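Local coordinates for N-acylhomoserine lactone dependent regulatory protein (Burkholderia cenocepacia, PDB 5L10), which probably acts as a LuxR-type quorum-sensing transcription regulator that binds DNA in response to N-acylhomoserine lactones, its autoinducer-binding part being the piece described here, at residues 13-16 and 17-20; 156-159 and 160-164. One frame throughout, in Å; residues are numbered along the deposited sequence.

Contact 1: 13-16 and 17-20; sequences FDAL and QRAP
Gln17 N meets the backbone of 13-16 twice, in a weak i-to-i-4 hydrogen bond to Phe13 O, bent to 128° at the hydrogen, and in an i-to-i-3 bond to Asp14 O, while Arg18 N bonds Ala15 O (3.2 Å) in the same i-to-i-3 pattern. This change from i-to-i-4 to i-to-i-3 bonding is the sign that the turns tighten as helix 3-16 gives way to the loop before helix 22-35. By Ala19 the backbone has become extended.

The side chains follow this winding locally. The first torsion of Gln17 (chi1 -58°) sets CG beside its own backbone N and next to Phe13 O, 3.2 Å from Gln17 CG. The bend at chi2 then turns the amide, which goes to helix 143-169, where Gln17 NE2 is hydrogen-bonded to Tyr163 OH. Arg18 turns back as well, through the bend at chi3: its guanidinium sets one face over Asp14 O, the oxygen lying toward the rim of that face, with Arg18 NH1 3.3 Å from Asp14 O but at an angle too poor for a hydrogen bond. The carboxylate remains at a distance, Asp14 OD2 lying 4.9 Å from Arg18 NH1; a weak, long ion pair links Asp14 to Arg150 of the second subunit. Ala19 CB packs 3.6 Å from Ala15 O, with Ala24 and Ala25 of helix 22-35 also against this methyl.

The positive guanidinium over Asp14 O would probably ease the negative end of the helix dipole, by electrostatics rather than by a directed bond; the opposite charge of the Asp14 carboxylate may favour this placement of Arg18 without touching it.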
ATOM      1  N   PHE A  13      -5.922  -9.309   8.664  1.00 28.99           N
ATOM      2  CA  PHE A  13      -6.072  -9.630   7.251  1.00 35.29           C
ATOM      3  C   PHE A  13      -7.037 -10.785   7.025  1.00 37.69           C
ATOM      4  O   PHE A  13      -7.719 -10.823   5.996  1.00 40.46           O
ATOM      5  CB  PHE A  13      -4.707  -9.928   6.636  1.00 25.05           C
ATOM      6  CG  PHE A  13      -3.974  -8.696   6.207  1.00 35.30           C
ATOM      7  CD1 PHE A  13      -4.019  -8.268   4.890  1.00 30.09           C
ATOM      8  CD2 PHE A  13      -3.277  -7.936   7.129  1.00 24.12           C
ATOM      9  CE1 PHE A  13      -3.358  -7.118   4.497  1.00 24.57           C
ATOM     10  CE2 PHE A  13      -2.618  -6.790   6.742  1.00 23.99           C
ATOM     11  CZ  PHE A  13      -2.656  -6.381   5.426  1.00 24.01           C
ATOM     12  N   ASP A  14      -7.123 -11.725   7.964  1.00 35.17           N
ATOM     13  CA  ASP A  14      -8.125 -12.773   7.830  1.00 36.27           C
ATOM     14  C   ASP A  14      -9.530 -12.201   7.965  1.00 35.65           C
ATOM     15  O   ASP A  14     -10.438 -12.595   7.224  1.00 39.50           O
ATOM     16  CB  ASP A  14      -7.880 -13.877   8.856  1.00 51.13           C
ATOM     17  CG  ASP A  14      -7.067 -15.026   8.289  1.00 73.05           C
ATOM     18  OD1 ASP A  14      -6.277 -14.794   7.347  1.00 80.42           O
ATOM     19  OD2 ASP A  14      -7.224 -16.164   8.780  1.00 83.22           O
ATOM     20  N   ALA A  15      -9.725 -11.261   8.893  1.00 38.45           N
ATOM     21  CA  ALA A  15     -11.022 -10.606   9.013  1.00 29.78           C
ATOM     22  C   ALA A  15     -11.359  -9.806   7.761  1.00 29.76           C
ATOM     23  O   ALA A  15     -12.532  -9.702   7.387  1.00 31.94           O
ATOM     24  CB  ALA A  15     -11.045  -9.702  10.245  1.00 29.96           C
ATOM     25  N   LEU A  16     -10.346  -9.249   7.095  1.00 28.83           N
ATOM     26  CA  LEU A  16     -10.590  -8.465   5.891  1.00 27.95           C
ATOM     27  C   LEU A  16     -10.972  -9.332   4.701  1.00 29.91           C
ATOM     28  O   LEU A  16     -11.499  -8.805   3.716  1.00 38.30           O
ATOM     29  CB  LEU A  16      -9.358  -7.623   5.553  1.00 27.63           C
ATOM     30  CG  LEU A  16      -9.039  -6.495   6.540  1.00 27.03           C
ATOM     31  CD1 LEU A  16      -7.822  -5.714   6.092  1.00 22.62           C
ATOM     32  CD2 LEU A  16     -10.234  -5.575   6.709  1.00 24.38           C
ATOM     33  N   GLN A  17     -10.720 -10.641   4.768  1.00 32.36           N
ATOM     34  CA  GLN A  17     -11.174 -11.557   3.729  1.00 36.58           C
ATOM     35  C   GLN A  17     -12.657 -11.887   3.839  1.00 39.40           C
ATOM     36  O   GLN A  17     -13.228 -12.422   2.883  1.00 44.81           O
ATOM     37  CB  GLN A  17     -10.363 -12.858   3.763  1.00 37.90           C
ATOM     38  CG  GLN A  17      -8.866 -12.668   3.605  1.00 42.66           C
ATOM     39  CD  GLN A  17      -8.505 -11.887   2.360  1.00 54.52           C
ATOM     40  OE1 GLN A  17      -9.076 -12.097   1.288  1.00 59.56           O
ATOM     41  NE2 GLN A  17      -7.552 -10.970   2.497  1.00 58.33           N
ATOM     42  N   ARG A  18     -13.288 -11.596   4.975  1.00 35.33           N
ATOM     43  CA  ARG A  18     -14.716 -11.818   5.163  1.00 41.25           C
ATOM     44  C   ARG A  18     -15.439 -10.502   5.429  1.00 48.66           C
ATOM     45  O   ARG A  18     -16.416 -10.455   6.181  1.00 56.10           O
ATOM     46  CB  ARG A  18     -14.969 -12.810   6.298  1.00 40.93           C
ATOM     47  CG  ARG A  18     -14.179 -14.099   6.186  1.00 44.99           C
ATOM     48  CD  ARG A  18     -14.428 -15.004   7.381  1.00 55.49           C
ATOM     49  NE  ARG A  18     -14.137 -14.341   8.650  1.00 64.56           N
ATOM     50  CZ  ARG A  18     -12.968 -14.407   9.281  1.00 66.55           C
ATOM     51  NH1 ARG A  18     -11.968 -15.109   8.762  1.00 63.75           N
ATOM     52  NH2 ARG A  18     -12.797 -13.769  10.432  1.00 68.18           N
ATOM     53  N   ALA A  19     -14.956  -9.417   4.822  1.00 37.12           N
ATOM     54  CA  ALA A  19     -15.520  -8.080   4.998  1.00 34.87           C
ATOM     55  C   ALA A  19     -15.869  -7.531   3.624  1.00 36.09           C
ATOM     56  O   ALA A  19     -15.036  -6.879   2.976  1.00 42.90           O
ATOM     57  CB  ALA A  19     -14.547  -7.158   5.728  1.00 29.81           C
ATOM     58  N   PRO A  20     -17.090  -7.764   3.141  1.00 35.28           N
ATOM     59  CA  PRO A  20     -17.464  -7.287   1.806  1.00 26.72           C
ATOM     60  C   PRO A  20     -17.949  -5.847   1.771  1.00 33.09           C
ATOM     61  O   PRO A  20     -18.341  -5.373   0.699  1.00 41.05           O
ATOM     62  CB  PRO A  20     -18.590  -8.255   1.409  1.00 29.64           C
ATOM     63  CG  PRO A  20     -19.144  -8.791   2.723  1.00 29.80           C
ATOM     64  CD  PRO A  20     -18.225  -8.380   3.846  1.00 27.04           C
TER

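Contact 2: 156-159 and 160-164; sequences LSHA and AHAYL
Ala159 and Tyr163, like the other pairs here, meet one turn apart along helix 143-169, in a buried part of the autoinducer-binding domain between helices 3-16 and 22-35, the sheet and the second subunit. Four successive i-to-i-4 backbone bonds are the evidence for the helical turn, from Ala160 N to Leu156 O (2.9 Å) through Tyr163 N to Ala159 O (2.8 Å).

The His161 ring is laid over the backbone, one face on Ser157 O, which comes within 3.1 Å of His161 CD2. With CG beside the backbone N (chi1 -60°), the ring points back toward Ser157, and its ND1 is hydrogen-bonded to Tyr43 OH on strand 40-46. His158 instead has CG anti to its backbone N (chi1 165°), which sends the ring forward until the Ala162 methyl sits over one face, Ala162 CB 4.0 Å from His158 CE1. Tyr163 presents its ring edge to Ala159: Ala159 CA lies in the ring plane, and Tyr163 CD2 is 3.3 Å from Ala159 O.

Ser157 O thus accepts the His161 N-H and lies against one face of the same ring, while His161 ND1 and the OH of the buried Tyr163 find their partners beyond this helix, the latter in Gln17.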
ATOM      1  N   LEU A 156      -0.956  -2.177   7.601  1.00 25.94           N
ATOM      2  CA  LEU A 156      -2.284  -1.595   7.794  1.00 22.25           C
ATOM      3  C   LEU A 156      -2.627  -0.606   6.692  1.00 26.16           C
ATOM      4  O   LEU A 156      -3.790  -0.494   6.282  1.00 23.88           O
ATOM      5  CB  LEU A 156      -2.363  -0.897   9.151  1.00 21.02           C
ATOM      6  CG  LEU A 156      -2.626  -1.778  10.363  1.00 22.70           C
ATOM      7  CD1 LEU A 156      -2.785  -0.915  11.608  1.00 23.40           C
ATOM      8  CD2 LEU A 156      -3.869  -2.601  10.104  1.00 22.84           C
ATOM      9  N   SER A 157      -1.629   0.139   6.218  1.00 28.79           N
ATOM     10  CA  SER A 157      -1.866   1.135   5.182  1.00 20.05           C
ATOM     11  C   SER A 157      -2.274   0.476   3.871  1.00 26.00           C
ATOM     12  O   SER A 157      -3.213   0.921   3.203  1.00 29.84           O
ATOM     13  CB  SER A 157      -0.615   1.985   4.997  1.00 23.74           C
ATOM     14  OG  SER A 157      -0.809   2.917   3.962  1.00 41.68           O
ATOM     15  N   HIS A 158      -1.567  -0.588   3.482  1.00 23.02           N
ATOM     16  CA  HIS A 158      -1.978  -1.360   2.316  1.00 20.93           C
ATOM     17  C   HIS A 158      -3.376  -1.927   2.507  1.00 21.89           C
ATOM     18  O   HIS A 158      -4.181  -1.945   1.570  1.00 30.48           O
ATOM     19  CB  HIS A 158      -0.972  -2.484   2.050  1.00 24.21           C
ATOM     20  CG  HIS A 158      -1.468  -3.536   1.105  1.00 26.34           C
ATOM     21  ND1 HIS A 158      -2.335  -4.537   1.491  1.00 26.16           N
ATOM     22  CD2 HIS A 158      -1.206  -3.754  -0.205  1.00 27.40           C
ATOM     23  CE1 HIS A 158      -2.594  -5.320   0.459  1.00 24.70           C
ATOM     24  NE2 HIS A 158      -1.921  -4.867  -0.584  1.00 25.82           N
ATOM     25  N   ALA A 159      -3.683  -2.389   3.719  1.00 18.99           N
ATOM     26  CA  ALA A 159      -4.987  -2.991   3.978  1.00 23.71           C
ATOM     27  C   ALA A 159      -6.107  -1.971   3.839  1.00 24.85           C
ATOM     28  O   ALA A 159      -7.175  -2.282   3.300  1.00 23.15           O
ATOM     29  CB  ALA A 159      -5.006  -3.618   5.371  1.00 18.97           C
ATOM     30  N   ALA A 160      -5.888  -0.749   4.329  1.00 26.02           N
ATOM     31  CA  ALA A 160      -6.919   0.277   4.227  1.00 26.00           C
ATOM     32  C   ALA A 160      -7.175   0.645   2.773  1.00 25.13           C
ATOM     33  O   ALA A 160      -8.329   0.785   2.351  1.00 22.44           O
ATOM     34  CB  ALA A 160      -6.516   1.510   5.034  1.00 14.33           C
ATOM     35  N   HIS A 161      -6.108   0.785   1.990  1.00 28.85           N
ATOM     36  CA  HIS A 161      -6.261   1.193   0.603  1.00 25.80           C
ATOM     37  C   HIS A 161      -6.829   0.071  -0.255  1.00 27.06           C
ATOM     38  O   HIS A 161      -7.513   0.339  -1.249  1.00 28.18           O
ATOM     39  CB  HIS A 161      -4.916   1.669   0.063  1.00 28.33           C
ATOM     40  CG  HIS A 161      -4.351   2.835   0.813  1.00 35.85           C
ATOM     41  ND1 HIS A 161      -5.146   3.829   1.344  1.00 35.95           N
ATOM     42  CD2 HIS A 161      -3.078   3.160   1.135  1.00 39.21           C
ATOM     43  CE1 HIS A 161      -4.383   4.720   1.952  1.00 38.20           C
ATOM     44  NE2 HIS A 161      -3.124   4.337   1.841  1.00 36.26           N
ATOM     45  N   ALA A 162      -6.573  -1.183   0.115  1.00 18.86           N
ATOM     46  CA  ALA A 162      -7.012  -2.311  -0.695  1.00 28.51           C
ATOM     47  C   ALA A 162      -8.374  -2.850  -0.283  1.00 31.07           C
ATOM     48  O   ALA A 162      -9.107  -3.368  -1.135  1.00 37.03           O
ATOM     49  CB  ALA A 162      -5.981  -3.442  -0.634  1.00 22.31           C
ATOM     50  N   TYR A 163      -8.738  -2.738   0.995  1.00 20.21           N
ATOM     51  CA  TYR A 163      -9.966  -3.341   1.489  1.00 24.29           C
ATOM     52  C   TYR A 163     -11.017  -2.340   1.948  1.00 23.15           C
ATOM     53  O   TYR A 163     -12.202  -2.686   1.957  1.00 25.85           O
ATOM     54  CB  TYR A 163      -9.661  -4.298   2.651  1.00 22.25           C
ATOM     55  CG  TYR A 163      -8.818  -5.488   2.255  1.00 26.93           C
ATOM     56  CD1 TYR A 163      -9.410  -6.667   1.821  1.00 38.95           C
ATOM     57  CD2 TYR A 163      -7.433  -5.432   2.316  1.00 26.81           C
ATOM     58  CE1 TYR A 163      -8.643  -7.760   1.461  1.00 35.82           C
ATOM     59  CE2 TYR A 163      -6.658  -6.519   1.957  1.00 25.13           C
ATOM     60  CZ  TYR A 163      -7.268  -7.680   1.532  1.00 34.39           C
ATOM     61  OH  TYR A 163      -6.500  -8.763   1.173  1.00 38.27           O
ATOM     62  N   LEU A 164     -10.627  -1.126   2.333  1.00 18.40           N
ATOM     63  CA  LEU A 164     -11.576  -0.129   2.815  1.00 29.93           C
ATOM     64  C   LEU A 164     -11.904   0.924   1.762  1.00 27.62           C
ATOM     65  O   LEU A 164     -13.080   1.153   1.464  1.00 31.84           O
ATOM     66  CB  LEU A 164     -11.035   0.546   4.082  1.00 16.66           C
ATOM     67  CG  LEU A 164     -11.976   1.555   4.735  1.00 16.72           C
ATOM     68  CD1 LEU A 164     -13.278   0.875   5.093  1.00 27.45           C
ATOM     69  CD2 LEU A 164     -11.339   2.160   5.965  1.00 19.58           C
TER

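Overall arrangement
From the N terminus, contact 1 comes first, where helix 3-16 runs out into the loop toward helix 22-35; contact 2 follows far along the chain, inside helix 143-169. Each joins adjoining segments, so neither closes a long loop, and the two stand in series without nesting or crossing. Their centres are about 11 Å apart, yet they touch directly: Leu16 CD1 and Phe13 CZ each lie 3.6 Å from Ala159 CB, and Gln17 with Tyr163 forms the polar tie beside this apolar packing. Helices 3-16 and 143-169 are thus tied together through apolar and polar contacts, and both contacts also reach the second subunit.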